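Local coordinates for putative hemin storage protein (Bordetella bronchiseptica, PDB 6AU1), which hydrolyses the biofilm polysaccharide poly-beta-1,6-N-acetylglucosamine in its deacetylated form, through the C-terminal glycoside hydrolase domain that this chain represents, at residues I312-L317 with A346-D351; R319-L324 with D351-K356. One frame throughout, in Å; residues are numbered along the deposited sequence.

Contact 1. Residues I312-L317 with A346-D351; sequences IDTEIL and AEALRD. With SO4 (sulfate ion), chain D.
T314 divides its two branches between opposite chemistries: its methyl group packs on A348 and L349, while its hydroxyl joins the backbone in gripping a sulfate ion. The first torsion makes this split possible. CG2 stands anti to the backbone N and reaches the other helix, whereas OG1 (chi1 -62°) lies beside that N, so amide and hydroxyl can bind one sulfate oxygen together. T314 N donates to O1 of the sulfate over 2.7 Å, with a fairly straight N-H...O angle of 160°, and T314 OG1 donates to the same O1 at 2.9 Å. T314 is the first residue of helix 314-326, so the anion sits at a helix N terminus, where the helix dipole would probably favour negative charge; the sulfate itself probably came from the crystallisation liquor. D313 holds the N-cap position, yet its carboxylate makes no capping bond. T314 OG1 also accepts from the backbone N of D345, which ties it to the loop leading into helix 346-353.

The apolar side is simpler. T314 CG2 lies 3.8 Å from L349 CG and 3.9 Å from A348 CB, and the small alanine methyl suits the partly exposed margin. One turn deeper, the buried L317 lies across L349 at about a right angle, with its CD2 3.7 Å from L349 CD1. P344 touches T314, L317 and L349, and strand 297-305 meets L317 through L301 and A303. A branched leucine suits L317, which fills the position between strand 297-305 and helix 346-353. The whole is helix-against-helix packing on the outside of the parallel-stranded TIM-barrel-type domain, with an anion held at a helix N terminus.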
loop_
_atom_site.group_PDB
_atom_site.type_symbol
_atom_site.label_atom_id
_atom_site.label_comp_id
_atom_site.label_asym_id
_atom_site.label_seq_id
_atom_site.Cartn_x
_atom_site.Cartn_y
_atom_site.Cartn_z
ATOM N N ILE A 312 14.639 9.965 9.971
ATOM C CA ILE A 312 15.922 9.401 9.584
ATOM C C ILE A 312 16.729 10.508 8.938
ATOM O O ILE A 312 16.181 11.270 8.146
ATOM C CB ILE A 312 15.728 8.210 8.638
ATOM C CG1 ILE A 312 15.101 7.051 9.429
ATOM C CG2 ILE A 312 17.046 7.789 8.001
ATOM C CD1 ILE A 312 14.709 5.879 8.593
ATOM N N ASP A 313 18.002 10.632 9.317
ATOM C CA ASP A 313 18.892 11.642 8.741
ATOM C C ASP A 313 18.788 11.649 7.221
ATOM O O ASP A 313 18.908 10.602 6.583
ATOM C CB ASP A 313 20.338 11.389 9.162
ATOM C CG ASP A 313 20.599 11.774 10.602
ATOM O OD1 ASP A 313 21.750 11.625 11.056
ATOM O OD2 ASP A 313 19.657 12.240 11.279
ATOM N N THR A 314 18.542 12.824 6.650
ATOM C CA THR A 314 18.331 12.933 5.208
ATOM C C THR A 314 19.538 12.390 4.447
ATOM O O THR A 314 19.393 11.813 3.365
ATOM C CB THR A 314 18.050 14.390 4.787
ATOM O OG1 THR A 314 16.849 14.846 5.419
ATOM C CG2 THR A 314 17.875 14.500 3.277
ATOM N N GLU A 315 20.727 12.535 5.028
ATOM C CA GLU A 315 21.933 12.024 4.378
ATOM C C GLU A 315 21.916 10.491 4.307
ATOM O O GLU A 315 22.466 9.901 3.383
ATOM C CB GLU A 315 23.191 12.517 5.100
ATOM C CG GLU A 315 24.503 12.048 4.473
ATOM C CD GLU A 315 24.646 12.460 3.010
ATOM O OE1 GLU A 315 24.282 13.605 2.666
ATOM O OE2 GLU A 315 25.120 11.633 2.203
ATOM N N ILE A 316 21.275 9.838 5.270
ATOM C CA ILE A 316 21.162 8.385 5.210
ATOM C C ILE A 316 20.208 7.976 4.083
ATOM O O ILE A 316 20.465 7.021 3.338
ATOM C CB ILE A 316 20.678 7.803 6.557
ATOM C CG1 ILE A 316 21.783 7.931 7.610
ATOM C CG2 ILE A 316 20.263 6.345 6.398
ATOM C CD1 ILE A 316 21.332 7.592 9.027
ATOM N N LEU A 317 19.117 8.718 3.954
ATOM C CA LEU A 317 18.141 8.486 2.898
ATOM C C LEU A 317 18.761 8.715 1.519
ATOM O O LEU A 317 18.567 7.919 0.591
ATOM C CB LEU A 317 16.935 9.399 3.105
ATOM C CG LEU A 317 15.758 9.256 2.139
ATOM C CD1 LEU A 317 15.208 7.850 2.199
ATOM C CD2 LEU A 317 14.670 10.282 2.490
ATOM N N ALA A 346 14.476 18.912 1.738
ATOM C CA ALA A 346 14.194 19.048 0.311
ATOM C C ALA A 346 15.418 19.490 -0.478
ATOM O O ALA A 346 15.684 18.968 -1.559
ATOM C CB ALA A 346 13.051 20.030 0.092
ATOM N N GLU A 347 16.155 20.455 0.065
ATOM C CA GLU A 347 17.360 20.953 -0.578
ATOM C C GLU A 347 18.370 19.835 -0.814
ATOM O O GLU A 347 19.013 19.778 -1.861
ATOM C CB GLU A 347 17.998 22.067 0.261
ATOM N N ALA A 348 18.497 18.940 0.159
ATOM C CA ALA A 348 19.496 17.887 0.083
ATOM C C ALA A 348 19.083 16.771 -0.870
ATOM O O ALA A 348 19.935 16.142 -1.491
ATOM C CB ALA A 348 19.768 17.327 1.461
ATOM N N LEU A 349 17.777 16.525 -0.979
ATOM C CA LEU A 349 17.260 15.417 -1.785
ATOM C C LEU A 349 16.876 15.797 -3.202
ATOM O O LEU A 349 16.630 14.917 -4.024
ATOM C CB LEU A 349 16.028 14.796 -1.129
ATOM C CG LEU A 349 16.135 13.723 -0.062
ATOM C CD1 LEU A 349 14.794 12.992 0.035
ATOM C CD2 LEU A 349 17.270 12.752 -0.339
ATOM N N ARG A 350 16.783 17.095 -3.479
ATOM C CA ARG A 350 16.332 17.564 -4.784
ATOM C C ARG A 350 17.065 16.889 -5.943
ATOM O O ARG A 350 16.429 16.438 -6.900
ATOM C CB ARG A 350 16.490 19.084 -4.889
ATOM C CG ARG A 350 15.776 19.688 -6.083
ATOM C CD ARG A 350 15.889 21.207 -6.101
ATOM N NE ARG A 350 15.489 21.804 -4.828
ATOM C CZ ARG A 350 16.316 22.453 -4.012
ATOM N NH1 ARG A 350 15.863 22.964 -2.874
ATOM N NH2 ARG A 350 17.596 22.599 -4.335
ATOM N N ASP A 351 18.390 16.787 -5.860
ATOM C CA ASP A 351 19.134 16.316 -7.022
ATOM C C ASP A 351 18.882 14.835 -7.313
ATOM O O ASP A 351 18.930 14.426 -8.473
ATOM C CB ASP A 351 20.647 16.594 -6.887
ATOM C CG ASP A 351 21.270 16.011 -5.623
ATOM O OD1 ASP A 351 20.593 15.300 -4.851
ATOM O OD2 ASP A 351 22.481 16.277 -5.414
HETATM S S SO4 D . 18.248 16.381 8.226
HETATM O O1 SO4 D . 17.813 14.989 8.161
HETATM O O2 SO4 D . 19.649 16.476 7.827
HETATM O O3 SO4 D . 17.445 17.186 7.309
HETATM O O4 SO4 D . 18.069 16.887 9.584
#

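Contact 2. Residues R319-L324 with D351-K356; sequences RQMVQL and DVMSLK
M321 reaches two neighbours with the end of its long side chain: its sulfur lies against V352 and its terminal methyl against the sulfur of M353. M321 SD is 3.6 Å from V352 CG2, and M321 CE is 3.7 Å from M353 SD. The chain of M321 is extended beyond CG (chi2 175°), which carries the thioether across to helix 346-353, while M353 bends at chi2 and chi3 (both -67°), which turns its own sulfur toward the M321 methyl. Unbranched, flexible and polarisable, methionine suits such a seam, because each side chain can adapt to the shape of the other. V352 offers a compact beta-branched surface at the level of M321, where the backbones come closest, with CA atoms 7.0 Å apart.

This buried part is closed from the barrel side: L301, Y332 and Y334 lie against M321, and R8 and V10 against M353. The hydroxyl of Y332, on strand 332-335, donates a hydrogen bond to V352 O, fastening the end of the helix to a barrel strand.

The outer margin is looser. V322 is exposed, and its CG2 approaches V352 CG1 only to 4.2 Å, a light apolar touch. Past M353 the chain leaves the helix, and S354 OG accepts from K356 N at 3.2 Å with an angle of 168°, an ST turn that ends at the poorly ordered K356. Such apolar packing of a C-terminal helix on a neighbouring helix, over the strands beneath, belongs to the outer helical layer of a TIM-barrel-type fold.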
loop_
_atom_site.group_PDB
_atom_site.type_symbol
_atom_site.label_atom_id
_atom_site.label_comp_id
_atom_site.label_asym_id
_atom_site.label_seq_id
_atom_site.Cartn_x
_atom_site.Cartn_y
_atom_site.Cartn_z
ATOM N N ARG A 319 21.909 8.525 0.763
ATOM C CA ARG A 319 22.905 7.485 0.492
ATOM C C ARG A 319 22.221 6.227 -0.033
ATOM O O ARG A 319 22.779 5.527 -0.885
ATOM C CB ARG A 319 23.722 7.140 1.737
ATOM C CG ARG A 319 24.800 8.144 2.102
ATOM C CD ARG A 319 25.553 7.673 3.338
ATOM N NE ARG A 319 26.254 8.761 4.013
ATOM C CZ ARG A 319 26.488 8.797 5.322
ATOM N NH1 ARG A 319 26.067 7.807 6.103
ATOM N NH2 ARG A 319 27.134 9.825 5.853
ATOM N N GLN A 320 21.020 5.939 0.473
ATOM C CA GLN A 320 20.273 4.785 -0.025
ATOM C C GLN A 320 19.873 5.008 -1.485
ATOM O O GLN A 320 19.980 4.099 -2.314
ATOM C CB GLN A 320 19.035 4.503 0.838
ATOM C CG GLN A 320 19.389 3.938 2.199
ATOM C CD GLN A 320 18.157 3.585 3.008
ATOM O OE1 GLN A 320 17.107 4.210 2.857
ATOM N NE2 GLN A 320 18.276 2.575 3.857
ATOM N N MET A 321 19.449 6.226 -1.808
ATOM C CA MET A 321 19.082 6.535 -3.186
ATOM C C MET A 321 20.292 6.452 -4.114
ATOM O O MET A 321 20.185 5.913 -5.215
ATOM C CB MET A 321 18.428 7.914 -3.270
ATOM C CG MET A 321 17.053 7.945 -2.602
ATOM S SD MET A 321 16.372 9.604 -2.577
ATOM C CE MET A 321 14.822 9.299 -1.725
ATOM N N VAL A 322 21.444 6.952 -3.671
ATOM C CA VAL A 322 22.643 6.873 -4.499
ATOM C C VAL A 322 23.033 5.407 -4.689
ATOM O O VAL A 322 23.443 5.000 -5.783
ATOM C CB VAL A 322 23.821 7.683 -3.889
ATOM C CG1 VAL A 322 25.156 7.390 -4.617
ATOM C CG2 VAL A 322 23.499 9.178 -3.933
ATOM N N GLN A 323 22.871 4.603 -3.639
ATOM C CA GLN A 323 23.216 3.189 -3.737
ATOM C C GLN A 323 22.328 2.505 -4.775
ATOM O O GLN A 323 22.825 1.725 -5.602
ATOM C CB GLN A 323 23.087 2.480 -2.378
ATOM C CG GLN A 323 23.395 0.983 -2.454
ATOM C CD GLN A 323 23.039 0.225 -1.176
ATOM O OE1 GLN A 323 22.232 0.683 -0.369
ATOM N NE2 GLN A 323 23.657 -0.940 -0.990
ATOM N N LEU A 324 21.026 2.781 -4.712
ATOM C CA LEU A 324 20.072 2.262 -5.699
ATOM C C LEU A 324 20.485 2.656 -7.115
ATOM O O LEU A 324 20.548 1.808 -8.008
ATOM C CB LEU A 324 18.652 2.761 -5.417
ATOM C CG LEU A 324 17.960 2.250 -4.151
ATOM C CD1 LEU A 324 16.615 2.955 -3.946
ATOM C CD2 LEU A 324 17.792 0.727 -4.177
ATOM N N ASP A 351 18.390 16.787 -5.860
ATOM C CA ASP A 351 19.134 16.316 -7.022
ATOM C C ASP A 351 18.882 14.835 -7.313
ATOM O O ASP A 351 18.930 14.426 -8.473
ATOM C CB ASP A 351 20.647 16.594 -6.887
ATOM C CG ASP A 351 21.270 16.011 -5.623
ATOM O OD1 ASP A 351 20.593 15.300 -4.851
ATOM O OD2 ASP A 351 22.481 16.277 -5.414
ATOM N N VAL A 352 18.601 14.036 -6.288
ATOM C CA VAL A 352 18.345 12.620 -6.542
ATOM C C VAL A 352 16.856 12.305 -6.736
ATOM O O VAL A 352 16.510 11.230 -7.216
ATOM C CB VAL A 352 18.906 11.719 -5.420
ATOM C CG1 VAL A 352 20.423 11.636 -5.526
ATOM C CG2 VAL A 352 18.465 12.207 -4.044
ATOM N N MET A 353 15.974 13.237 -6.388
ATOM C CA MET A 353 14.552 12.982 -6.580
ATOM C C MET A 353 14.086 13.600 -7.888
ATOM O O MET A 353 12.968 13.349 -8.335
ATOM C CB MET A 353 13.731 13.499 -5.396
ATOM C CG MET A 353 13.767 12.592 -4.169
ATOM S SD MET A 353 12.952 10.992 -4.432
ATOM C CE MET A 353 11.237 11.506 -4.612
ATOM N N SER A 354 14.964 14.388 -8.507
ATOM C CA SER A 354 14.696 14.995 -9.810
ATOM C C SER A 354 14.507 13.942 -10.898
ATOM O O SER A 354 15.191 12.912 -10.907
ATOM C CB SER A 354 15.833 15.945 -10.201
ATOM O OG SER A 354 15.700 16.381 -11.545
ATOM N N LEU A 355 13.579 14.206 -11.814
ATOM C CA LEU A 355 13.272 13.267 -12.893
ATOM C C LEU A 355 14.302 13.326 -14.023
ATOM O O LEU A 355 14.171 12.626 -15.029
ATOM C CB LEU A 355 11.867 13.533 -13.447
ATOM C CG LEU A 355 10.707 13.192 -12.502
ATOM C CD1 LEU A 355 9.363 13.581 -13.113
ATOM C CD2 LEU A 355 10.733 11.715 -12.140
ATOM N N LYS A 356 15.319 14.167 -13.858
ATOM C CA LYS A 356 16.454 14.180 -14.778
ATOM C C LYS A 356 17.602 13.374 -14.175
ATOM O O LYS A 356 18.675 13.910 -13.901
ATOM C CB LYS A 356 16.900 15.613 -15.074
#

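From the N terminus, strand 8-12 pairs with strand 332-335 near the other end of the chain, joining first and last strands of the parallel run. Helix 314-326 follows strands 297-305 and 310-311; the chain then passes through strand 332-335 and returns as helix 346-353. Contact 1 closes this excursion at the starts of the two helices, and contact 2 closes it further along both. Their segments alternate in sequence, so the closures cross rather than nest, as in two helices running in a similar direction. Centres about 9 Å apart, they share D351 and meet where L349 CD2 lies 4.0 Å from M321 SD, while D351 forms a salt bridge with R318, the residue that separates 312-317 from 319-324 in sequence.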